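Local coordinates for protein ferredoxin (Trichomonas vaginalis, PDB 1L5P) that carries electrons through a [2Fe-2S] cluster, linking pyruvate:ferredoxin oxidoreductase to hydrogenase in the hydrogenosome, at residues Asp18-Leu22 against Phe23-Thr27. Residues are numbered along the deposited sequence; the frame is centred on the assembly and turned at random.
Sequences DDQTL and FTVLT
The CB of F23 lies beside the hydroxyl of T21, with F23 CB 3.5 Å from T21 OG1. The F23 ring points off from residues 18-22, and one face carries the methyl of T27, near the ring's margin, with CG2 3.5 Å above the plane. The Q20 side chain crosses those of T24 and V25 at about a right angle. The two ends of its amide divide between them: Q20 NE2 sits 3.5 Å from T24 CG2, and OE1 lies near V25 CG2. That same OE1 accepts a hydrogen bond from the backbone N of E17.

T21 is at the N-cap position of helix 22-27. A chi1 of 69° tucks its OG1 back over the main chain, which turns it toward the first turn. There T21 OG1 and T24 OG1 are hydrogen-bonded at 2.9 Å. The backbone bond from V25 N to T21 O is 3.0 Å long and almost straight, at 176°. The next bond runs from L26 N to L22 O. F23 O takes both T27 N and T27 OG1, from opposite faces of its carbonyl plane.

L22 and L26 meet on the buried side, where L22 CG is 3.8 Å from L26 CD1. L22 also packs on I3, and L26 on A5 and L14, so the helix lies against strands 2-7 and 10-15. F23 touches the cluster and two of its ligands, C47 and C78. This is a helix start with a threonine at the N-cap position, following a short, weakly bonded strand, in the [2Fe-2S] ferredoxin fold, with its first turn contributing to the cluster pocket.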
ATOM      1  N   ASP A  18      -7.483  -7.977   9.300  1.00 45.24           N
ATOM      2  CA  ASP A  18      -8.500  -7.931   8.253  1.00 43.70           C
ATOM      3  C   ASP A  18      -9.156  -6.561   8.176  1.00 40.50           C
ATOM      4  O   ASP A  18      -9.477  -5.974   9.205  1.00 37.13           O
ATOM      5  CB  ASP A  18      -9.601  -8.951   8.547  1.00 45.90           C
ATOM      6  CG  ASP A  18      -9.363 -10.287   7.879  1.00 49.69           C
ATOM      7  OD1 ASP A  18      -8.604 -10.335   6.885  1.00 54.84           O
ATOM      8  OD2 ASP A  18      -9.941 -11.291   8.350  1.00 50.65           O
ATOM      9  N   ASP A  19      -9.354  -6.074   6.953  1.00 39.85           N
ATOM     10  CA  ASP A  19     -10.009  -4.794   6.692  1.00 39.27           C
ATOM     11  C   ASP A  19      -9.189  -3.552   6.983  1.00 36.68           C
ATOM     12  O   ASP A  19      -9.703  -2.442   6.982  1.00 38.03           O
ATOM     13  CB  ASP A  19     -11.342  -4.753   7.431  1.00 41.28           C
ATOM     14  CG  ASP A  19     -12.186  -5.991   7.154  1.00 47.96           C
ATOM     15  OD1 ASP A  19     -12.044  -6.575   6.055  1.00 49.08           O
ATOM     16  OD2 ASP A  19     -12.984  -6.391   8.030  1.00 52.91           O
ATOM     17  N   GLN A  20      -7.900  -3.750   7.217  1.00 34.12           N
ATOM     18  CA  GLN A  20      -6.987  -2.649   7.479  1.00 31.07           C
ATOM     19  C   GLN A  20      -6.402  -2.281   6.122  1.00 30.13           C
ATOM     20  O   GLN A  20      -6.201  -3.152   5.285  1.00 30.42           O
ATOM     21  CB  GLN A  20      -5.855  -3.108   8.403  1.00 31.12           C
ATOM     22  CG  GLN A  20      -6.018  -2.728   9.860  1.00 29.95           C
ATOM     23  CD  GLN A  20      -4.693  -2.668  10.597  1.00 31.22           C
ATOM     24  OE1 GLN A  20      -3.875  -3.587  10.505  1.00 29.27           O
ATOM     25  NE2 GLN A  20      -4.475  -1.583  11.336  1.00 32.49           N
ATOM     26  N   THR A  21      -6.137  -1.002   5.887  1.00 29.12           N
ATOM     27  CA  THR A  21      -5.553  -0.626   4.611  1.00 27.27           C
ATOM     28  C   THR A  21      -4.046  -0.675   4.747  1.00 26.40           C
ATOM     29  O   THR A  21      -3.512  -0.533   5.843  1.00 26.42           O
ATOM     30  CB  THR A  21      -5.935   0.791   4.179  1.00 26.82           C
ATOM     31  OG1 THR A  21      -5.307   1.738   5.049  1.00 28.97           O
ATOM     32  CG2 THR A  21      -7.438   0.970   4.216  1.00 27.45           C
ATOM     33  N   LEU A  22      -3.372  -0.878   3.625  1.00 24.77           N
ATOM     34  CA  LEU A  22      -1.931  -0.931   3.608  1.00 24.90           C
ATOM     35  C   LEU A  22      -1.387   0.375   4.168  1.00 27.28           C
ATOM     36  O   LEU A  22      -0.335   0.398   4.823  1.00 28.55           O
ATOM     37  CB  LEU A  22      -1.444  -1.117   2.179  1.00 22.31           C
ATOM     38  CG  LEU A  22       0.060  -1.317   2.061  1.00 23.68           C
ATOM     39  CD1 LEU A  22       0.453  -2.621   2.742  1.00 20.12           C
ATOM     40  CD2 LEU A  22       0.447  -1.319   0.605  1.00 22.67           C
ATOM     41  N   PHE A  23      -2.112   1.457   3.897  1.00 26.12           N
ATOM     42  CA  PHE A  23      -1.748   2.802   4.347  1.00 25.25           C
ATOM     43  C   PHE A  23      -1.693   2.832   5.864  1.00 26.45           C
ATOM     44  O   PHE A  23      -0.726   3.305   6.455  1.00 26.97           O
ATOM     45  CB  PHE A  23      -2.786   3.827   3.854  1.00 22.99           C
ATOM     46  CG  PHE A  23      -2.528   5.236   4.319  1.00 15.89           C
ATOM     47  CD1 PHE A  23      -1.578   6.034   3.682  1.00 15.10           C
ATOM     48  CD2 PHE A  23      -3.246   5.771   5.383  1.00 14.19           C
ATOM     49  CE1 PHE A  23      -1.352   7.357   4.105  1.00 15.02           C
ATOM     50  CE2 PHE A  23      -3.028   7.085   5.813  1.00 12.66           C
ATOM     51  CZ  PHE A  23      -2.079   7.880   5.171  1.00 12.84           C
ATOM     52  N   THR A  24      -2.750   2.331   6.488  1.00 27.85           N
ATOM     53  CA  THR A  24      -2.821   2.290   7.933  1.00 29.89           C
ATOM     54  C   THR A  24      -1.647   1.498   8.471  1.00 30.18           C
ATOM     55  O   THR A  24      -0.918   1.964   9.335  1.00 31.38           O
ATOM     56  CB  THR A  24      -4.104   1.619   8.385  1.00 31.62           C
ATOM     57  OG1 THR A  24      -5.217   2.348   7.864  1.00 34.53           O
ATOM     58  CG2 THR A  24      -4.182   1.587   9.907  1.00 34.03           C
ATOM     59  N   VAL A  25      -1.481   0.293   7.944  1.00 29.43           N
ATOM     60  CA  VAL A  25      -0.407  -0.596   8.341  1.00 29.05           C
ATOM     61  C   VAL A  25       0.963   0.050   8.145  1.00 28.66           C
ATOM     62  O   VAL A  25       1.795   0.045   9.050  1.00 29.33           O
ATOM     63  CB  VAL A  25      -0.491  -1.899   7.523  1.00 28.63           C
ATOM     64  CG1 VAL A  25       0.790  -2.710   7.673  1.00 28.47           C
ATOM     65  CG2 VAL A  25      -1.710  -2.694   7.967  1.00 25.04           C
ATOM     66  N   LEU A  26       1.185   0.612   6.963  1.00 27.93           N
ATOM     67  CA  LEU A  26       2.457   1.248   6.643  1.00 29.30           C
ATOM     68  C   LEU A  26       2.752   2.488   7.469  1.00 30.67           C
ATOM     69  O   LEU A  26       3.842   2.628   8.026  1.00 32.54           O
ATOM     70  CB  LEU A  26       2.504   1.624   5.162  1.00 28.18           C
ATOM     71  CG  LEU A  26       2.632   0.472   4.165  1.00 26.63           C
ATOM     72  CD1 LEU A  26       2.895   1.038   2.772  1.00 24.20           C
ATOM     73  CD2 LEU A  26       3.760  -0.460   4.599  1.00 23.60           C
ATOM     74  N   THR A  27       1.783   3.395   7.541  1.00 30.74           N
ATOM     75  CA  THR A  27       1.976   4.630   8.291  1.00 28.81           C
ATOM     76  C   THR A  27       2.092   4.411   9.794  1.00 29.29           C
ATOM     77  O   THR A  27       2.877   5.091  10.451  1.00 29.54           O
ATOM     78  CB  THR A  27       0.842   5.653   8.025  1.00 26.92           C
ATOM     79  OG1 THR A  27      -0.426   5.040   8.288  1.00 26.40           O
ATOM     80  CG2 THR A  27       0.888   6.141   6.592  1.00 22.10           C
TER